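Long-range contacts in CytC3 (Streptomyces, PDB 3GJA), which probably chlorinates an unactivated carbon of a carrier-bound amino acid, as a nonheme iron halogenase with a cupin-type beta barrel: residues 127-132 / 272-277; 61-66 / 279-284; 265-270 / 298-303; 99-104 / 257-262. All coordinates share one frame; numbering follows the deposited sequence.

Interaction 4 lies deep in the barrel, pairing strands 98-108 and 253-262 of the six-stranded antiparallel sheet; interactions 1, 2 and 3 lie farther out, 1 on the same side of the chain's centre as 2 and as 3. The centres of interactions 1 and 3 are about 11 Å apart, those of 1 and 2 and of 3 and 4 about 12 Å. Along the chain, interaction 4 closes before interaction 3 opens, while interactions 1 and 4 are each nested in the loop closed by interaction 2. The hairpin of strands 276-278 and 281-282 serves interactions 1 and 2. R102 of interaction 4 ties Q131 and Y268 to the barrel. One acetate, probably from the crystallisation liquor, touches interactions 1, 2 and 4.

Interaction 1 of 4, residues 127-132 / 272-277; sequences TGKPQI and ENLTEY. With ACT (acetate ion), chain C.
The Y277 side chain reaches across to the loop 127-132 and ends between two aliphatic stems: Y277 OH lies 3.6 Å from both K129 CB and Q131 CG. With its CG anti to the backbone N (chi1 -175°), the ring is carried away from its own strand and over to the loop. The Q131 amide and the ring are almost parallel in plane, 11° apart, and Q131 OE1 sits at the ring's edge, 4.0 Å from Y277 CE2. K129, fully extended, crosses the ring at a slant to meet L274 tip to tip, NZ of K129 being 4.0 Å from CD1 of L274. A water links the T127 hydroxyl to the Y277 carbonyl, donating to Y277 O and lying 2.7 Å from T127 OG1. Further out, both ends of the Q131 amide are gripped, which fixes its rotation: NE2 gives hydrogen bonds to T122 O and, at 2.9 Å, to O of a bound acetate, while OE1 accepts from R102 NH2. A leucine here would probably leave R102 NH2 and T122 O without this mate. The contact thus ties the loop before strand 132-133 to hairpin strand 276-278, with Q131 packing on W101 of main-sheet strand 98-108 and Y277 meeting Y268 edge-to-face.

Interaction 2 of 4, residues 61-66 / 279-284; sequences GKANIS and DGINLE. With ACT (acetate ion), chain C.
G61 and G280 bring their CA atoms to 4.4 Å where the start of helix 62-65 meets a beta hairpin turn. D279 and G280, both with left-handed backbone angles (phi 62° and 84°), form the middle of a type I' turn linking strands 276-278 and 281-282. The turn offers its D279 carbonyl to the helix: A63 N donates to D279 O at 2.9 Å, almost in line with the C=O bond. K62 N is served by a water instead, which it meets at 2.6 Å and which donates to D279 OD1, so D279 serves A63 N directly and K62 N through the water. Behind them G61, the N-cap, gives its own carbonyl to N64 N and I65 N. G61, with no side chain, lets the D279-G280 backbone come this close. The D279 carboxylate lies near the helix start, where its charge is probably favourable, and its OD2 accepts from A126 N. A63 CB packs against the turn, 3.9 Å from I281 CG1. K62 bends at chi3 (-63°), its CE passing 4.0 Å from D279 CG, and the ammonium continues to a bound acetate, with K62 NZ donating to acetate OXT at 2.8 Å.

Interaction 3 of 4, residues 265-270 / 298-303; sequences VQVYPG and GHNRIA
V267 and N300 make the nearest backbone approach, 6.0 Å between CA atoms, where the short strand 266-267 runs beside the irregular segment 298-303. No direct backbone-to-backbone bond joins the two; the side-chain amide of N300 takes the place of a neighbouring strand. N300 ND2 donates to V265 O at 2.7 Å along a nearly straight line (177°), with that oxygen in the amide plane. In return V267 N donates to N300 OD1 at 2.6 Å, equally straight at the hydrogen but coming from above the carbonyl plane of N300. CG of N300 lies anti to its carbonyl carbon (chi1 -71°), which turns the amide toward the strand. A leucine in place of N300 would probably leave V267 N without its acceptor and strip V265 O of its straight donor. H299 adds a weak bond from NE2 to V265 O (3.1 Å) and has T263 O as its better partner. One face of the imidazole is covered by Q266, whose CG stands 3.8 Å from the centroid of the H299 ring in a CH-pi contact. Farther along the strand a water extends the pairing, donating to V267 O at 2.7 Å and accepting from R301 N. On its other edge the strand pairs with 132-133 through Q266 and I133, and just beyond it Y268 bonds to Q131. V265 O, V267 N and V267 O thus find polar partners on the N300 side, where an asparagine amide with a water lets an irregular segment do the work of a strand.

Interaction 4 of 4, residues 99-104 / 257-262; sequences LCWRSE and AARYVP. With ACT (acetate ion), chain C.
L99 to E104 pairs antiparallel with A257 to V261 in the main sheet of the cupin barrel, the short strand axes 4.7 Å apart at an angle of 164°. Six backbone hydrogen bonds hold the pair. The ladder is broken by a beta bulge between C100 and R102: W101 N donates to R259 O, while R259 N donates to R102 O at 2.7 Å. Among the charged groups, R259 NH1 forms a salt bridge with E104 OE2 at 3.0 Å; the oxygen lies in the guanidinium plane but is met from above the carboxylate plane. R102 runs alongside R259, pointing the same way, and goes to other partners, its NH1 donating to acetate O at 2.8 Å and its NH2 bonding to Y268 OH. Among the aromatic contacts, W101 has CG between its backbone N and carbonyl carbon (chi1 70°), which brings the indole back against R102, with W101 CZ3 over one guanidinium face. W101 NE1, which donates to T146 OG1, lies 3.6 Å from R259 CB, the two side chains crossing at a slant. On the sheet face of C100 and Y260, C100 SG is 4.6 Å from the centroid of the Y260 ring, above its face at a distance. Two arginines thus lie close together, R102 buried and R259 partly exposed: E104 pairs with R259, while R102 meets in this crystal an acetate, probably from the crystallisation liquor, that may mark a site for an anion.

Interaction 1 of 4, residues 127-132 / 272-277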
# COMPACT_ATOMS: atom_id res chain seq x y z
N THR A 127 4.69 -3.26 19.11
CA THR A 127 6.03 -3.30 19.67
C THR A 127 6.89 -2.07 19.38
O THR A 127 7.92 -1.88 20.02
CB THR A 127 6.78 -4.51 19.12
OG1 THR A 127 6.83 -4.41 17.69
CG2 THR A 127 6.08 -5.80 19.51
N GLY A 128 6.49 -1.26 18.42
CA GLY A 128 7.27 -0.08 18.09
C GLY A 128 8.47 -0.41 17.22
O GLY A 128 9.30 0.45 16.94
N LYS A 129 8.57 -1.67 16.80
CA LYS A 129 9.68 -2.11 15.95
C LYS A 129 9.53 -1.59 14.53
O LYS A 129 8.42 -1.49 14.01
CB LYS A 129 9.74 -3.64 15.87
CG LYS A 129 10.12 -4.35 17.15
CD LYS A 129 10.16 -5.85 16.91
CE LYS A 129 10.45 -6.63 18.18
NZ LYS A 129 10.51 -8.09 17.90
N PRO A 130 10.66 -1.24 13.88
CA PRO A 130 10.57 -0.74 12.51
C PRO A 130 10.32 -1.93 11.60
O PRO A 130 11.05 -2.92 11.64
CB PRO A 130 11.93 -0.11 12.29
CG PRO A 130 12.82 -1.03 13.05
CD PRO A 130 12.05 -1.25 14.35
N GLN A 131 9.27 -1.86 10.79
CA GLN A 131 8.93 -2.96 9.89
C GLN A 131 9.68 -2.80 8.58
O GLN A 131 9.78 -3.74 7.79
CB GLN A 131 7.42 -2.99 9.64
CG GLN A 131 6.59 -3.00 10.92
CD GLN A 131 5.09 -2.92 10.66
OE1 GLN A 131 4.40 -3.93 10.63
NE2 GLN A 131 4.59 -1.71 10.47
N ILE A 132 10.24 -1.61 8.37
CA ILE A 132 10.96 -1.29 7.15
C ILE A 132 12.29 -0.61 7.47
O ILE A 132 12.35 0.34 8.24
CB ILE A 132 10.11 -0.33 6.27
CG1 ILE A 132 8.89 -1.07 5.71
CG2 ILE A 132 10.97 0.27 5.16
CD1 ILE A 132 9.23 -2.21 4.75
N GLU A 272 14.52 -13.04 12.77
CA GLU A 272 15.27 -14.25 12.48
C GLU A 272 14.46 -15.53 12.68
O GLU A 272 14.14 -16.23 11.71
CB GLU A 272 16.53 -14.30 13.35
N ASN A 273 14.12 -15.82 13.93
CA ASN A 273 13.36 -17.02 14.25
C ASN A 273 12.01 -16.67 14.88
O ASN A 273 11.59 -17.29 15.85
CB ASN A 273 14.17 -17.91 15.19
N LEU A 274 11.34 -15.68 14.31
CA LEU A 274 10.04 -15.25 14.83
C LEU A 274 8.89 -15.64 13.91
O LEU A 274 9.08 -15.89 12.72
CB LEU A 274 10.01 -13.74 15.03
CG LEU A 274 11.08 -13.11 15.93
CD1 LEU A 274 10.80 -11.62 16.05
CD2 LEU A 274 11.07 -13.77 17.30
N THR A 275 7.70 -15.69 14.48
CA THR A 275 6.49 -15.99 13.73
C THR A 275 5.45 -15.00 14.24
O THR A 275 5.01 -14.12 13.50
CB THR A 275 6.01 -17.44 13.94
OG1 THR A 275 5.89 -17.71 15.35
CG2 THR A 275 6.98 -18.41 13.31
N GLU A 276 5.08 -15.13 15.51
CA GLU A 276 4.12 -14.22 16.13
C GLU A 276 4.84 -12.89 16.28
O GLU A 276 5.69 -12.74 17.16
CB GLU A 276 3.69 -14.75 17.50
CG GLU A 276 2.31 -14.30 17.90
CD GLU A 276 1.26 -14.74 16.90
OE1 GLU A 276 1.05 -15.96 16.75
OE2 GLU A 276 0.64 -13.86 16.25
N TYR A 277 4.49 -11.94 15.43
CA TYR A 277 5.13 -10.62 15.41
C TYR A 277 4.35 -9.52 16.14
O TYR A 277 4.92 -8.51 16.55
CB TYR A 277 5.35 -10.22 13.95
CG TYR A 277 6.10 -8.92 13.74
CD1 TYR A 277 7.48 -8.84 13.96
CD2 TYR A 277 5.44 -7.78 13.30
CE1 TYR A 277 8.18 -7.66 13.74
CE2 TYR A 277 6.13 -6.59 13.07
CZ TYR A 277 7.49 -6.53 13.30
OH TYR A 277 8.17 -5.36 13.07
C ACT C . 1.57 -2.12 12.05
O ACT C . 1.72 -1.64 10.80
OXT ACT C . 1.46 -1.35 12.98
CH3 ACT C . 1.53 -3.60 12.29
O HOH W 1 4.98 -6.02 16.56

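Interaction 2 of 4, residues 61-66 / 279-284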
# COMPACT_ATOMS: atom_id res chain seq x y z
N GLY A 61 -6.33 -8.71 16.15
CA GLY A 61 -5.30 -7.76 15.78
C GLY A 61 -5.59 -7.04 14.48
O GLY A 61 -6.45 -7.46 13.70
N LYS A 62 -4.88 -5.94 14.24
CA LYS A 62 -5.07 -5.14 13.02
C LYS A 62 -4.97 -5.96 11.75
O LYS A 62 -5.79 -5.82 10.84
CB LYS A 62 -4.03 -4.02 12.93
CG LYS A 62 -4.21 -2.90 13.90
CD LYS A 62 -3.43 -1.67 13.46
CE LYS A 62 -1.93 -1.91 13.41
NZ LYS A 62 -1.20 -0.65 13.07
N ALA A 63 -3.94 -6.81 11.70
CA ALA A 63 -3.68 -7.66 10.54
C ALA A 63 -4.91 -8.42 10.07
O ALA A 63 -5.12 -8.60 8.87
CB ALA A 63 -2.55 -8.63 10.85
N ASN A 64 -5.73 -8.86 11.02
CA ASN A 64 -6.94 -9.61 10.72
C ASN A 64 -8.12 -8.67 10.43
O ASN A 64 -8.76 -8.76 9.38
CB ASN A 64 -7.27 -10.52 11.90
CG ASN A 64 -8.37 -11.52 11.59
OD1 ASN A 64 -9.52 -11.14 11.36
ND2 ASN A 64 -8.02 -12.80 11.57
N ILE A 65 -8.38 -7.77 11.36
CA ILE A 65 -9.50 -6.84 11.25
C ILE A 65 -9.41 -5.92 10.03
O ILE A 65 -10.44 -5.60 9.44
CB ILE A 65 -9.61 -5.99 12.53
CG1 ILE A 65 -9.75 -6.92 13.73
CG2 ILE A 65 -10.81 -5.06 12.46
CD1 ILE A 65 -10.94 -7.85 13.65
N SER A 66 -8.21 -5.51 9.65
CA SER A 66 -8.05 -4.65 8.48
C SER A 66 -7.59 -5.45 7.26
O SER A 66 -7.16 -4.88 6.26
CB SER A 66 -7.06 -3.53 8.78
OG SER A 66 -7.59 -2.65 9.74
N ASP A 279 0.11 -7.59 16.59
CA ASP A 279 -0.97 -7.00 15.81
C ASP A 279 -1.61 -8.05 14.91
O ASP A 279 -2.21 -7.73 13.89
CB ASP A 279 -0.47 -5.82 14.96
CG ASP A 279 -0.17 -4.60 15.80
OD1 ASP A 279 -1.03 -4.21 16.62
OD2 ASP A 279 0.92 -4.01 15.63
N GLY A 280 -1.48 -9.31 15.31
CA GLY A 280 -2.06 -10.39 14.53
C GLY A 280 -1.18 -10.85 13.39
O GLY A 280 -1.57 -11.72 12.62
N ILE A 281 -0.00 -10.26 13.25
CA ILE A 281 0.90 -10.65 12.19
C ILE A 281 1.69 -11.91 12.56
O ILE A 281 2.34 -11.96 13.60
CB ILE A 281 1.95 -9.55 11.91
CG1 ILE A 281 1.28 -8.30 11.35
CG2 ILE A 281 2.99 -10.07 10.93
CD1 ILE A 281 2.23 -7.13 11.21
N ASN A 282 1.61 -12.92 11.71
CA ASN A 282 2.37 -14.15 11.94
C ASN A 282 3.20 -14.37 10.68
O ASN A 282 2.66 -14.71 9.63
CB ASN A 282 1.44 -15.33 12.19
CG ASN A 282 2.21 -16.60 12.54
OD1 ASN A 282 1.83 -17.33 13.46
ND2 ASN A 282 3.29 -16.86 11.81
N LEU A 283 4.50 -14.16 10.79
CA LEU A 283 5.43 -14.29 9.66
C LEU A 283 5.62 -15.68 9.07
O LEU A 283 6.23 -15.81 8.01
CB LEU A 283 6.80 -13.73 10.04
CG LEU A 283 7.01 -12.20 10.01
CD1 LEU A 283 5.74 -11.48 9.60
CD2 LEU A 283 7.47 -11.73 11.36
N GLU A 284 5.10 -16.71 9.72
CA GLU A 284 5.26 -18.07 9.22
C GLU A 284 5.06 -18.18 7.71
O GLU A 284 5.96 -18.62 6.99
CB GLU A 284 4.28 -19.01 9.92
CG GLU A 284 4.53 -20.48 9.62
CD GLU A 284 3.49 -21.38 10.26
OE1 GLU A 284 3.30 -21.26 11.49
OE2 GLU A 284 2.88 -22.20 9.54
C ACT C . 1.57 -2.12 12.05
O ACT C . 1.72 -1.64 10.80
OXT ACT C . 1.46 -1.35 12.98
CH3 ACT C . 1.53 -3.60 12.29
O HOH W 2 -3.68 -4.74 16.22

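Interaction 3 of 4, residues 265-270 / 298-303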
# COMPACT_ATOMS: atom_id res chain seq x y z
N VAL A 265 15.91 -2.98 0.45
CA VAL A 265 15.28 -2.72 1.74
C VAL A 265 14.95 -4.00 2.50
O VAL A 265 14.53 -5.00 1.91
CB VAL A 265 13.99 -1.89 1.57
CG1 VAL A 265 13.28 -1.72 2.91
CG2 VAL A 265 14.34 -0.55 0.96
N GLN A 266 15.12 -3.96 3.81
CA GLN A 266 14.81 -5.11 4.64
C GLN A 266 13.40 -5.00 5.22
O GLN A 266 13.02 -3.98 5.81
CB GLN A 266 15.82 -5.23 5.78
CG GLN A 266 17.25 -5.42 5.31
CD GLN A 266 18.16 -5.86 6.43
OE1 GLN A 266 18.07 -6.99 6.91
NE2 GLN A 266 19.03 -4.96 6.86
N VAL A 267 12.63 -6.06 5.04
CA VAL A 267 11.27 -6.12 5.51
C VAL A 267 11.22 -6.96 6.76
O VAL A 267 11.76 -8.07 6.80
CB VAL A 267 10.35 -6.72 4.43
CG1 VAL A 267 8.93 -6.89 4.96
CG2 VAL A 267 10.37 -5.81 3.21
N TYR A 268 10.57 -6.45 7.80
CA TYR A 268 10.50 -7.17 9.05
C TYR A 268 11.92 -7.60 9.47
O TYR A 268 12.18 -8.77 9.71
CB TYR A 268 9.58 -8.39 8.90
CG TYR A 268 8.13 -8.03 8.62
CD1 TYR A 268 7.41 -7.21 9.49
CD2 TYR A 268 7.46 -8.53 7.50
CE1 TYR A 268 6.07 -6.89 9.26
CE2 TYR A 268 6.11 -8.22 7.25
CZ TYR A 268 5.43 -7.40 8.13
OH TYR A 268 4.10 -7.11 7.93
N PRO A 269 12.85 -6.63 9.55
CA PRO A 269 14.24 -6.90 9.93
C PRO A 269 14.32 -7.67 11.24
O PRO A 269 13.42 -7.59 12.07
CB PRO A 269 14.85 -5.51 10.03
CG PRO A 269 13.69 -4.66 10.44
CD PRO A 269 12.59 -5.18 9.54
N GLY A 270 15.40 -8.41 11.42
CA GLY A 270 15.52 -9.22 12.62
C GLY A 270 14.56 -10.34 12.30
O GLY A 270 14.70 -11.00 11.27
N GLY A 298 18.12 -11.39 -1.34
CA GLY A 298 17.71 -12.58 -0.60
C GLY A 298 17.65 -12.41 0.91
O GLY A 298 17.57 -13.41 1.64
N HIS A 299 17.67 -11.18 1.41
CA HIS A 299 17.60 -10.96 2.86
C HIS A 299 16.18 -10.82 3.40
O HIS A 299 15.98 -10.58 4.60
CB HIS A 299 18.43 -9.73 3.26
CG HIS A 299 18.02 -8.47 2.58
ND1 HIS A 299 18.81 -7.34 2.56
CD2 HIS A 299 16.89 -8.14 1.90
CE1 HIS A 299 18.19 -6.38 1.90
NE2 HIS A 299 17.02 -6.84 1.49
N ASN A 300 15.18 -10.97 2.53
CA ASN A 300 13.79 -10.87 2.94
C ASN A 300 13.04 -12.17 2.70
O ASN A 300 13.44 -12.96 1.85
CB ASN A 300 13.07 -9.78 2.13
CG ASN A 300 13.51 -8.39 2.50
OD1 ASN A 300 13.61 -8.05 3.68
ND2 ASN A 300 13.77 -7.56 1.50
N ARG A 301 11.97 -12.39 3.45
CA ARG A 301 11.15 -13.57 3.21
C ARG A 301 10.53 -13.22 1.86
O ARG A 301 10.14 -12.07 1.63
CB ARG A 301 10.04 -13.71 4.26
CG ARG A 301 10.51 -14.16 5.65
CD ARG A 301 9.31 -14.55 6.49
NE ARG A 301 9.65 -14.98 7.84
CZ ARG A 301 10.30 -14.24 8.73
NH1 ARG A 301 10.70 -13.01 8.40
NH2 ARG A 301 10.54 -14.71 9.94
N ILE A 302 10.44 -14.20 0.96
CA ILE A 302 9.91 -13.97 -0.38
C ILE A 302 8.83 -14.97 -0.73
O ILE A 302 8.92 -16.14 -0.38
CB ILE A 302 11.04 -14.07 -1.44
CG1 ILE A 302 12.08 -12.96 -1.22
CG2 ILE A 302 10.47 -13.99 -2.86
CD1 ILE A 302 11.57 -11.55 -1.49
N ALA A 303 7.80 -14.49 -1.41
CA ALA A 303 6.69 -15.33 -1.84
C ALA A 303 6.63 -15.27 -3.36
O ALA A 303 6.27 -14.25 -3.95
CB ALA A 303 5.38 -14.83 -1.24
O HOH W 3 14.61 -8.74 6.53
O HOH W 4 11.39 -10.65 5.97

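Interaction 4 of 4, residues 99-104 / 257-262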
# COMPACT_ATOMS: atom_id res chain seq x y z
N LEU A 99 9.58 -4.66 -4.60
CA LEU A 99 9.03 -5.59 -3.62
C LEU A 99 7.72 -5.02 -3.05
O LEU A 99 7.67 -3.85 -2.65
CB LEU A 99 10.03 -5.76 -2.48
CG LEU A 99 10.67 -7.10 -2.13
CD1 LEU A 99 11.08 -7.86 -3.37
CD2 LEU A 99 11.88 -6.81 -1.22
N CYS A 100 6.66 -5.82 -3.04
CA CYS A 100 5.40 -5.41 -2.43
C CYS A 100 5.42 -6.16 -1.11
O CYS A 100 5.24 -7.38 -1.08
CB CYS A 100 4.18 -5.86 -3.24
SG CYS A 100 2.60 -5.50 -2.39
N TRP A 101 5.66 -5.45 -0.02
CA TRP A 101 5.76 -6.12 1.27
C TRP A 101 4.47 -6.11 2.10
O TRP A 101 4.41 -6.73 3.16
CB TRP A 101 6.89 -5.50 2.08
CG TRP A 101 6.58 -4.13 2.53
CD1 TRP A 101 6.64 -2.99 1.79
CD2 TRP A 101 6.12 -3.75 3.83
NE1 TRP A 101 6.24 -1.91 2.55
CE2 TRP A 101 5.91 -2.35 3.80
CE3 TRP A 101 5.85 -4.45 5.01
CZ2 TRP A 101 5.45 -1.65 4.92
CZ3 TRP A 101 5.40 -3.74 6.12
CH2 TRP A 101 5.20 -2.36 6.06
N ARG A 102 3.46 -5.40 1.63
CA ARG A 102 2.20 -5.34 2.35
C ARG A 102 1.04 -4.69 1.58
O ARG A 102 1.25 -3.88 0.67
CB ARG A 102 2.37 -4.61 3.67
CG ARG A 102 1.05 -4.32 4.39
CD ARG A 102 1.26 -3.59 5.69
NE ARG A 102 1.88 -4.43 6.70
CZ ARG A 102 2.15 -4.02 7.94
NH1 ARG A 102 1.85 -2.78 8.29
NH2 ARG A 102 2.71 -4.84 8.81
N SER A 103 -0.17 -5.09 1.96
CA SER A 103 -1.39 -4.55 1.41
C SER A 103 -2.41 -4.60 2.56
O SER A 103 -2.30 -5.44 3.47
CB SER A 103 -1.88 -5.37 0.22
OG SER A 103 -2.58 -6.52 0.63
N GLU A 104 -3.37 -3.69 2.53
CA GLU A 104 -4.39 -3.62 3.58
C GLU A 104 -5.56 -2.79 3.08
O GLU A 104 -5.44 -2.07 2.09
CB GLU A 104 -3.81 -2.96 4.82
CG GLU A 104 -3.31 -1.55 4.57
CD GLU A 104 -2.40 -1.05 5.67
OE1 GLU A 104 -2.91 -0.72 6.77
OE2 GLU A 104 -1.17 -1.00 5.44
N ALA A 257 -4.79 -0.44 -0.19
CA ALA A 257 -3.43 0.05 -0.29
C ALA A 257 -2.40 -1.06 -0.41
O ALA A 257 -2.45 -2.05 0.33
CB ALA A 257 -3.10 0.95 0.91
N ALA A 258 -1.47 -0.88 -1.34
CA ALA A 258 -0.38 -1.82 -1.57
C ALA A 258 0.89 -1.00 -1.33
O ALA A 258 1.03 0.09 -1.89
CB ALA A 258 -0.42 -2.33 -3.00
N ARG A 259 1.79 -1.53 -0.52
CA ARG A 259 3.01 -0.79 -0.19
C ARG A 259 4.27 -1.43 -0.79
O ARG A 259 4.49 -2.64 -0.69
CB ARG A 259 3.09 -0.66 1.34
CG ARG A 259 1.69 -0.64 1.95
CD ARG A 259 1.60 -0.12 3.38
NE ARG A 259 1.79 1.33 3.43
CZ ARG A 259 1.03 2.17 4.11
NH1 ARG A 259 0.00 1.73 4.82
NH2 ARG A 259 1.31 3.46 4.09
N TYR A 260 5.08 -0.59 -1.43
CA TYR A 260 6.29 -1.06 -2.10
C TYR A 260 7.60 -0.51 -1.56
O TYR A 260 7.66 0.58 -1.00
CB TYR A 260 6.21 -0.74 -3.59
CG TYR A 260 4.98 -1.30 -4.26
CD1 TYR A 260 3.72 -0.73 -4.04
CD2 TYR A 260 5.06 -2.43 -5.08
CE1 TYR A 260 2.57 -1.26 -4.63
CE2 TYR A 260 3.92 -2.97 -5.67
CZ TYR A 260 2.68 -2.38 -5.44
OH TYR A 260 1.55 -2.93 -6.00
N VAL A 261 8.64 -1.29 -1.77
CA VAL A 261 9.97 -0.95 -1.32
C VAL A 261 10.97 -1.68 -2.24
O VAL A 261 10.71 -2.81 -2.66
CB VAL A 261 10.13 -1.40 0.15
CG1 VAL A 261 10.68 -2.82 0.23
CG2 VAL A 261 10.96 -0.41 0.91
N PRO A 262 12.09 -1.03 -2.59
CA PRO A 262 13.07 -1.69 -3.46
C PRO A 262 13.73 -2.87 -2.74
O PRO A 262 13.74 -2.91 -1.51
CB PRO A 262 14.06 -0.56 -3.79
CG PRO A 262 13.99 0.31 -2.59
CD PRO A 262 12.50 0.35 -2.31
C ACT C . 1.57 -2.12 12.05
O ACT C . 1.72 -1.64 10.80
OXT ACT C . 1.46 -1.35 12.98
CH3 ACT C . 1.53 -3.60 12.29